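PDB 2W4S: ankyrin-repeat protein from Cryptosporidium parvum, which probably binds RNA through this helical domain, which is related to the RNA-binding domain of the snRNA and snoRNA transport factor PHAX. Local coordinates for residues V10-I14 and S38-Y42; R28-T32 and E86-Q92. One frame throughout, in Å; residues are numbered along the deposited sequence.

Interaction 1: V10-I14 and S38-Y42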
ATOM      1  N   VAL C  10      -4.787  -5.195   5.056  1.00 30.78           N
ATOM      2  CA  VAL C  10      -4.500  -5.265   3.631  1.00 29.31           C
ATOM      3  C   VAL C  10      -5.690  -4.675   2.859  1.00 28.72           C
ATOM      4  O   VAL C  10      -5.506  -3.831   1.978  1.00 28.29           O
ATOM      5  CB  VAL C  10      -4.135  -6.704   3.212  1.00 29.26           C
ATOM      6  CG1 VAL C  10      -3.916  -6.815   1.715  1.00 27.35           C
ATOM      7  CG2 VAL C  10      -2.871  -7.132   3.946  1.00 29.24           C
ATOM      8  N   LEU C  11      -6.894  -5.077   3.258  1.00 27.89           N
ATOM      9  CA  LEU C  11      -8.138  -4.568   2.709  1.00 28.07           C
ATOM     10  C   LEU C  11      -8.185  -3.069   2.612  1.00 28.09           C
ATOM     11  O   LEU C  11      -8.374  -2.539   1.505  1.00 28.63           O
ATOM     12  CB  LEU C  11      -9.339  -5.051   3.535  1.00 28.26           C
ATOM     13  CG  LEU C  11     -10.747  -4.592   3.135  1.00 28.70           C
ATOM     14  CD1 LEU C  11     -11.025  -4.900   1.689  1.00 29.24           C
ATOM     15  CD2 LEU C  11     -11.770  -5.274   4.016  1.00 29.25           C
ATOM     16  N   ASN C  12      -8.027  -2.403   3.764  1.00 27.51           N
ATOM     17  CA  ASN C  12      -8.036  -0.944   3.856  1.00 27.49           C
ATOM     18  C   ASN C  12      -6.880  -0.288   3.135  1.00 27.99           C
ATOM     19  O   ASN C  12      -7.078   0.714   2.463  1.00 29.15           O
ATOM     20  CB  ASN C  12      -8.060  -0.459   5.317  1.00 26.58           C
ATOM     21  CG  ASN C  12      -9.330  -0.841   6.032  1.00 25.32           C
ATOM     22  OD1 ASN C  12     -10.293  -1.285   5.412  1.00 26.38           O
ATOM     23  ND2 ASN C  12      -9.337  -0.693   7.341  1.00 22.54           N
ATOM     24  N   THR C  13      -5.673  -0.822   3.285  1.00 28.08           N
ATOM     25  CA  THR C  13      -4.555  -0.299   2.521  1.00 28.53           C
ATOM     26  C   THR C  13      -4.873  -0.278   1.021  1.00 28.90           C
ATOM     27  O   THR C  13      -4.692   0.757   0.366  1.00 28.53           O
ATOM     28  CB  THR C  13      -3.307  -1.121   2.756  1.00 28.79           C
ATOM     29  OG1 THR C  13      -2.913  -0.975   4.122  1.00 30.33           O
ATOM     30  CG2 THR C  13      -2.158  -0.679   1.827  1.00 27.67           C
ATOM     31  N   ILE C  14      -5.326  -1.412   0.477  1.00 28.73           N
ATOM     32  CA  ILE C  14      -5.604  -1.492  -0.952  1.00 29.87           C
ATOM     33  C   ILE C  14      -6.772  -0.549  -1.286  1.00 30.76           C
ATOM     34  O   ILE C  14      -6.724   0.201  -2.272  1.00 30.11           O
ATOM     35  CB  ILE C  14      -5.922  -2.956  -1.392  1.00 30.54           C
ATOM     36  CG1 ILE C  14      -4.735  -3.887  -1.035  1.00 30.87           C
ATOM     37  CG2 ILE C  14      -6.277  -3.027  -2.855  1.00 27.94           C
ATOM     38  CD1 ILE C  14      -4.897  -5.307  -1.476  1.00 29.85           C
ATOM     39  N   SER C  38      -2.937 -10.331  -3.202  1.00 38.36           N
ATOM     40  CA  SER C  38      -3.608  -9.032  -3.269  1.00 37.99           C
ATOM     41  C   SER C  38      -2.638  -7.832  -3.160  1.00 38.66           C
ATOM     42  O   SER C  38      -2.698  -6.901  -3.972  1.00 38.38           O
ATOM     43  CB  SER C  38      -4.642  -8.944  -2.168  1.00 37.53           C
ATOM     44  OG  SER C  38      -5.721  -9.797  -2.454  1.00 37.16           O
ATOM     45  N   LEU C  39      -1.736  -7.871  -2.178  1.00 38.74           N
ATOM     46  CA  LEU C  39      -0.764  -6.796  -2.005  1.00 39.30           C
ATOM     47  C   LEU C  39       0.186  -6.684  -3.184  1.00 39.02           C
ATOM     48  O   LEU C  39       0.474  -5.572  -3.638  1.00 39.19           O
ATOM     49  CB  LEU C  39       0.020  -6.930  -0.691  1.00 39.70           C
ATOM     50  CG  LEU C  39      -0.366  -6.077   0.524  1.00 40.68           C
ATOM     51  CD1 LEU C  39       0.655  -6.273   1.642  1.00 41.74           C
ATOM     52  CD2 LEU C  39      -0.480  -4.590   0.186  1.00 39.98           C
ATOM     53  N   GLN C  40       0.649  -7.827  -3.683  1.00 38.82           N
ATOM     54  CA  GLN C  40       1.476  -7.894  -4.910  1.00 39.26           C
ATOM     55  C   GLN C  40       0.787  -7.270  -6.110  1.00 37.91           C
ATOM     56  O   GLN C  40       1.446  -6.632  -6.930  1.00 38.38           O
ATOM     57  CB  GLN C  40       1.870  -9.328  -5.270  1.00 38.69           C
ATOM     58  CG  GLN C  40       3.031  -9.896  -4.468  1.00 40.81           C
ATOM     59  CD  GLN C  40       3.372 -11.357  -4.835  1.00 42.45           C
ATOM     60  OE1 GLN C  40       3.727 -12.176  -3.965  1.00 45.96           O
ATOM     61  NE2 GLN C  40       3.261 -11.685  -6.127  1.00 46.88           N
ATOM     62  N   LEU C  41      -0.527  -7.458  -6.212  1.00 36.70           N
ATOM     63  CA  LEU C  41      -1.319  -6.836  -7.284  1.00 35.43           C
ATOM     64  C   LEU C  41      -1.382  -5.288  -7.122  1.00 34.80           C
ATOM     65  O   LEU C  41      -1.305  -4.537  -8.104  1.00 34.17           O
ATOM     66  CB  LEU C  41      -2.720  -7.443  -7.274  1.00 35.12           C
ATOM     67  CG  LEU C  41      -3.592  -7.615  -8.508  1.00 35.96           C
ATOM     68  CD1 LEU C  41      -2.863  -8.344  -9.657  1.00 37.22           C
ATOM     69  CD2 LEU C  41      -4.793  -8.405  -8.071  1.00 34.81           C
ATOM     70  N   TYR C  42      -1.538  -4.838  -5.874  1.00 33.43           N
ATOM     71  CA  TYR C  42      -1.631  -3.413  -5.542  1.00 32.33           C
ATOM     72  C   TYR C  42      -0.302  -2.755  -5.872  1.00 32.21           C
ATOM     73  O   TYR C  42      -0.247  -1.729  -6.554  1.00 30.84           O
ATOM     74  CB  TYR C  42      -2.013  -3.240  -4.068  1.00 30.93           C
ATOM     75  CG  TYR C  42      -1.863  -1.835  -3.550  1.00 29.78           C
ATOM     76  CD1 TYR C  42      -2.475  -0.782  -4.197  1.00 28.48           C
ATOM     77  CD2 TYR C  42      -1.115  -1.564  -2.409  1.00 28.95           C
ATOM     78  CE1 TYR C  42      -2.336   0.500  -3.751  1.00 28.82           C
ATOM     79  CE2 TYR C  42      -0.968  -0.249  -1.930  1.00 28.58           C
ATOM     80  CZ  TYR C  42      -1.586   0.769  -2.612  1.00 28.49           C
ATOM     81  OH  TYR C  42      -1.497   2.058  -2.192  1.00 27.44           O
TER
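Val10-Ile14 of helix 6-18 and Ser38-Tyr42 of helix 24-50 run nearly parallel, the axes of these two five-residue segments 14° apart and 10.5 Å from each other at closest approach. Across this gap Val10 is level with Leu39 and Ile14 with Tyr42. With chi1 at 176°, CG1 of Val10 swings opposite the amide nitrogen and comes to 3.8 Å from Leu39 CG, the two side chains meeting at a slant. One turn on, Ile14 starts off beside the partner helix, but its extended chain carries CD1 in over Ser38, 3.7 Å from Ser38 CB and equally near the Ser38 carbonyl oxygen. Ile14 CG1, in the middle of the same chain, lies 4.1 Å from Tyr42 CB, and the two side chains pass in opposite directions. Thr13 adds its methyl: CG2 comes to 4.0 Å from Tyr42 CE2, roughly at right angles to the tyrosine side chain. The hydroxyls look elsewhere, Thr13 OG1 bonding to the Ile9 carbonyl, Ser38 OG to that of Gly34, and Tyr42 OH to Tyr42 OH of the second subunit, so this tyrosine also reaches the dimer interface. No hydrogen bond links the two turns; a buried apolar seam joins these helices of what is probably a PHAX-type RNA-binding domain, with the three hydroxyls satisfied outside it.

Interaction 2: R28-T32 and E86-Q92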
ATOM      1  N   ARG C  28     -13.639  -9.400  -1.815  1.00 36.94           N
ATOM      2  CA  ARG C  28     -13.750 -10.609  -2.624  1.00 36.84           C
ATOM      3  C   ARG C  28     -12.412 -11.026  -3.256  1.00 36.73           C
ATOM      4  O   ARG C  28     -12.110 -12.213  -3.318  1.00 36.98           O
ATOM      5  CB  ARG C  28     -14.927 -10.518  -3.613  1.00 36.54           C
ATOM      6  CG  ARG C  28     -16.305 -10.490  -2.874  1.00 36.31           C
ATOM      7  CD  ARG C  28     -17.544 -10.444  -3.772  1.00 37.19           C
ATOM      8  NE  ARG C  28     -17.469  -9.413  -4.804  1.00 41.02           N
ATOM      9  CZ  ARG C  28     -18.038  -8.206  -4.749  1.00 42.51           C
ATOM     10  NH1 ARG C  28     -18.752  -7.829  -3.700  1.00 42.93           N
ATOM     11  NH2 ARG C  28     -17.876  -7.350  -5.757  1.00 44.07           N
ATOM     12  N   VAL C  29     -11.580 -10.072  -3.663  1.00 36.63           N
ATOM     13  CA  VAL C  29     -10.238 -10.427  -4.170  1.00 36.29           C
ATOM     14  C   VAL C  29      -9.371 -11.086  -3.095  1.00 36.28           C
ATOM     15  O   VAL C  29      -8.753 -12.129  -3.342  1.00 36.42           O
ATOM     16  CB  VAL C  29      -9.492  -9.213  -4.743  1.00 36.41           C
ATOM     17  CG1 VAL C  29      -8.075  -9.605  -5.189  1.00 36.17           C
ATOM     18  CG2 VAL C  29     -10.270  -8.597  -5.900  1.00 35.38           C
ATOM     19  N   ILE C  30      -9.333 -10.477  -1.911  1.00 36.63           N
ATOM     20  CA  ILE C  30      -8.602 -11.019  -0.752  1.00 36.60           C
ATOM     21  C   ILE C  30      -9.103 -12.412  -0.360  1.00 37.05           C
ATOM     22  O   ILE C  30      -8.291 -13.320  -0.136  1.00 36.83           O
ATOM     23  CB  ILE C  30      -8.646 -10.054   0.445  1.00 36.66           C
ATOM     24  CG1 ILE C  30      -7.737  -8.849   0.168  1.00 36.08           C
ATOM     25  CG2 ILE C  30      -8.240 -10.752   1.738  1.00 36.04           C
ATOM     26  CD1 ILE C  30      -8.010  -7.652   1.045  1.00 35.91           C
ATOM     27  N   LYS C  31     -10.430 -12.578  -0.307  1.00 37.13           N
ATOM     28  CA  LYS C  31     -11.044 -13.870  -0.004  1.00 37.70           C
ATOM     29  C   LYS C  31     -10.625 -14.933  -1.015  1.00 37.09           C
ATOM     30  O   LYS C  31     -10.416 -16.096  -0.652  1.00 37.59           O
ATOM     31  CB  LYS C  31     -12.576 -13.766   0.045  1.00 37.77           C
ATOM     32  CG  LYS C  31     -13.133 -13.354   1.408  1.00 39.68           C
ATOM     33  CD  LYS C  31     -14.650 -13.060   1.371  1.00 39.68           C
ATOM     34  CE  LYS C  31     -15.015 -11.957   2.406  1.00 42.23           C
ATOM     35  NZ  LYS C  31     -16.282 -11.221   2.058  1.00 43.12           N
ATOM     36  N   THR C  32     -10.482 -14.530  -2.274  1.00 36.15           N
ATOM     37  CA  THR C  32     -10.092 -15.446  -3.346  1.00 35.15           C
ATOM     38  C   THR C  32      -8.578 -15.732  -3.491  1.00 35.22           C
ATOM     39  O   THR C  32      -8.171 -16.908  -3.522  1.00 34.31           O
ATOM     40  CB  THR C  32     -10.641 -14.966  -4.680  1.00 35.00           C
ATOM     41  OG1 THR C  32     -12.055 -14.767  -4.553  1.00 35.54           O
ATOM     42  CG2 THR C  32     -10.359 -15.993  -5.773  1.00 34.39           C
ATOM     43  N   GLU C  86     -14.206 -17.995 -10.090  1.00 30.68           N
ATOM     44  CA  GLU C  86     -13.691 -17.035  -9.129  1.00 31.15           C
ATOM     45  C   GLU C  86     -13.751 -15.597  -9.645  1.00 30.84           C
ATOM     46  O   GLU C  86     -13.993 -14.665  -8.889  1.00 30.25           O
ATOM     47  CB  GLU C  86     -12.277 -17.399  -8.670  1.00 31.66           C
ATOM     48  CG  GLU C  86     -12.249 -18.627  -7.783  1.00 31.79           C
ATOM     49  CD  GLU C  86     -10.846 -19.123  -7.492  1.00 33.35           C
ATOM     50  OE1 GLU C  86      -9.885 -18.747  -8.177  1.00 34.09           O
ATOM     51  OE2 GLU C  86     -10.699 -19.899  -6.540  1.00 36.73           O
ATOM     52  N   TRP C  87     -13.550 -15.424 -10.940  1.00 31.03           N
ATOM     53  CA  TRP C  87     -13.603 -14.095 -11.536  1.00 31.68           C
ATOM     54  C   TRP C  87     -15.020 -13.500 -11.486  1.00 31.06           C
ATOM     55  O   TRP C  87     -15.198 -12.308 -11.293  1.00 31.08           O
ATOM     56  CB  TRP C  87     -13.035 -14.175 -12.951  1.00 32.51           C
ATOM     57  CG  TRP C  87     -13.268 -13.007 -13.889  1.00 33.47           C
ATOM     58  CD1 TRP C  87     -14.122 -12.989 -14.953  1.00 33.41           C
ATOM     59  CD2 TRP C  87     -12.615 -11.724 -13.874  1.00 33.95           C
ATOM     60  NE1 TRP C  87     -14.048 -11.788 -15.600  1.00 33.99           N
ATOM     61  CE2 TRP C  87     -13.139 -10.983 -14.963  1.00 34.29           C
ATOM     62  CE3 TRP C  87     -11.629 -11.138 -13.066  1.00 34.36           C
ATOM     63  CZ2 TRP C  87     -12.712  -9.663 -15.273  1.00 35.16           C
ATOM     64  CZ3 TRP C  87     -11.182  -9.805 -13.379  1.00 34.98           C
ATOM     65  CH2 TRP C  87     -11.732  -9.091 -14.466  1.00 34.11           C
ATOM     66  N   ASN C  88     -16.014 -14.348 -11.664  1.00 30.68           N
ATOM     67  CA  ASN C  88     -17.396 -13.959 -11.571  1.00 30.65           C
ATOM     68  C   ASN C  88     -17.811 -13.627 -10.139  1.00 30.99           C
ATOM     69  O   ASN C  88     -18.581 -12.689  -9.937  1.00 31.10           O
ATOM     70  CB  ASN C  88     -18.286 -15.047 -12.171  1.00 30.07           C
ATOM     71  CG  ASN C  88     -18.427 -14.914 -13.675  1.00 30.75           C
ATOM     72  OD1 ASN C  88     -19.449 -14.439 -14.156  1.00 32.57           O
ATOM     73  ND2 ASN C  88     -17.396 -15.312 -14.429  1.00 29.51           N
ATOM     74  N   TYR C  89     -17.307 -14.374  -9.153  1.00 31.03           N
ATOM     75  CA  TYR C  89     -17.613 -14.088  -7.753  1.00 31.77           C
ATOM     76  C   TYR C  89     -17.099 -12.696  -7.393  1.00 32.98           C
ATOM     77  O   TYR C  89     -17.849 -11.898  -6.817  1.00 33.09           O
ATOM     78  CB  TYR C  89     -17.044 -15.160  -6.810  1.00 31.57           C
ATOM     79  CG  TYR C  89     -16.988 -14.763  -5.341  1.00 31.99           C
ATOM     80  CD1 TYR C  89     -18.151 -14.702  -4.546  1.00 32.94           C
ATOM     81  CD2 TYR C  89     -15.763 -14.447  -4.731  1.00 33.52           C
ATOM     82  CE1 TYR C  89     -18.089 -14.339  -3.173  1.00 32.53           C
ATOM     83  CE2 TYR C  89     -15.688 -14.085  -3.356  1.00 32.06           C
ATOM     84  CZ  TYR C  89     -16.851 -14.038  -2.596  1.00 32.76           C
ATOM     85  OH  TYR C  89     -16.760 -13.667  -1.270  1.00 34.21           O
ATOM     86  N   ILE C  90     -15.834 -12.420  -7.755  1.00 33.61           N
ATOM     87  CA  ILE C  90     -15.182 -11.139  -7.511  1.00 34.47           C
ATOM     88  C   ILE C  90     -15.942  -9.970  -8.144  1.00 36.01           C
ATOM     89  O   ILE C  90     -16.156  -8.950  -7.484  1.00 36.40           O
ATOM     90  CB  ILE C  90     -13.701 -11.133  -8.015  1.00 34.25           C
ATOM     91  CG1 ILE C  90     -12.786 -11.916  -7.074  1.00 32.08           C
ATOM     92  CG2 ILE C  90     -13.164  -9.732  -8.125  1.00 33.57           C
ATOM     93  CD1 ILE C  90     -11.510 -12.363  -7.730  1.00 29.50           C
ATOM     94  N   ARG C  91     -16.354 -10.131  -9.403  1.00 37.16           N
ATOM     95  CA  ARG C  91     -16.994  -9.065 -10.176  1.00 38.69           C
ATOM     96  C   ARG C  91     -18.489  -8.784  -9.918  1.00 40.08           C
ATOM     97  O   ARG C  91     -18.990  -7.773 -10.401  1.00 40.72           O
ATOM     98  CB  ARG C  91     -16.716  -9.241 -11.675  1.00 38.20           C
ATOM     99  CG  ARG C  91     -15.457  -8.490 -12.122  1.00 40.83           C
ATOM    100  CD  ARG C  91     -15.146  -8.701 -13.587  0.50 41.18           C
ATOM    101  NE  ARG C  91     -15.866  -7.816 -14.507  0.50 41.49           N
ATOM    102  CZ  ARG C  91     -16.765  -8.235 -15.395  0.50 40.51           C
ATOM    103  NH1 ARG C  91     -17.067  -9.525 -15.479  0.50 39.46           N
ATOM    104  NH2 ARG C  91     -17.358  -7.367 -16.205  0.50 40.16           N
ATOM    105  N   GLN C  92     -19.207  -9.653  -9.190  1.00 41.46           N
ATOM    106  CA  GLN C  92     -20.602  -9.365  -8.760  1.00 42.64           C
ATOM    107  C   GLN C  92     -21.209 -10.463  -7.868  1.00 42.96           C
ATOM    108  O   GLN C  92     -20.839 -10.631  -6.695  1.00 43.30           O
ATOM    109  CB  GLN C  92     -21.534  -9.065  -9.962  1.00 42.74           C
ATOM    110  CG  GLN C  92     -21.432 -10.057 -11.139  1.00 43.61           C
ATOM    111  CD  GLN C  92     -21.780  -9.429 -12.506  1.00 43.75           C
ATOM    112  OE1 GLN C  92     -22.960  -9.317 -12.876  1.00 43.49           O
ATOM    113  NE2 GLN C  92     -20.744  -9.039 -13.266  1.00 41.79           N
TER
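Arg28 lies against Tyr89 and ends on the backbone of Ile90, where segment 28-32 of helix 24-50 runs at 150° to segment 86-91 of helix 84-91, close to antiparallel. Its aliphatic part passes obliquely over one face of the phenol: Arg28 CD stands 4.0 Å from the centroid of the Tyr89 ring in a CH-pi contact, while CG approaches the CZ end. A bend at chi3 (-49°) then turns the guanidinium toward the carbonyl of Ile90, its plane 82° from that of the ring. Arg28 NE and NH2 grip Ile90 O side-on, at 3.0 and 2.9 Å respectively. The oxygen lies in the guanidinium plane, but the two donors reach it from the same face of its carbonyl, NE well above that plane and NH2 tilted from it. Lys31 crosses the tyrosine at about a right angle, its CD 3.4 Å from Tyr89 OH. Thr32 OG1 sits at the edge of the ring, 3.7 Å from Tyr89 CD2. Thr32 OG1 also donates to Arg28 O at 2.8 Å, which fixes the rotation of the side chain; Thr32 CG2 then lies 3.6 Å from Glu86 CD. In the buried part of the contact, Ile90 CG2 meets Val29 CG2 at 3.8 Å. Glu24 forms salt bridges with Arg28 NH1 and Lys31 NZ, holding both basic chains from within their own helix. The contact is helix-to-helix packing inside what is probably a PHAX-type RNA-binding domain: two N-H groups of a probably positive guanidinium hold one carbonyl oxygen near the last modelled residue, while the arginine methylenes pack on the tyrosine.

How the interactions relate
From the N terminus, helix 6-18 comes first, and interaction 1 closes a loop from it to the middle of helix 24-50. Interaction 2 starts from an earlier turn of that long helix and closes a longer loop, past helix 65-78, to helix 84-91. The segments alternate along the sequence, so the loops cross. Helix 24-50 is shared: it receives the first helix at 38-42 and the last at 28-32. The contacts, centred about 14 Å apart, also touch, Ser38 OG packing on Ile30 CG1 and Val29 CG1, and Leu11 CA on Ile30 CD1. Together they tie both ends of the modelled domain to one shared helix.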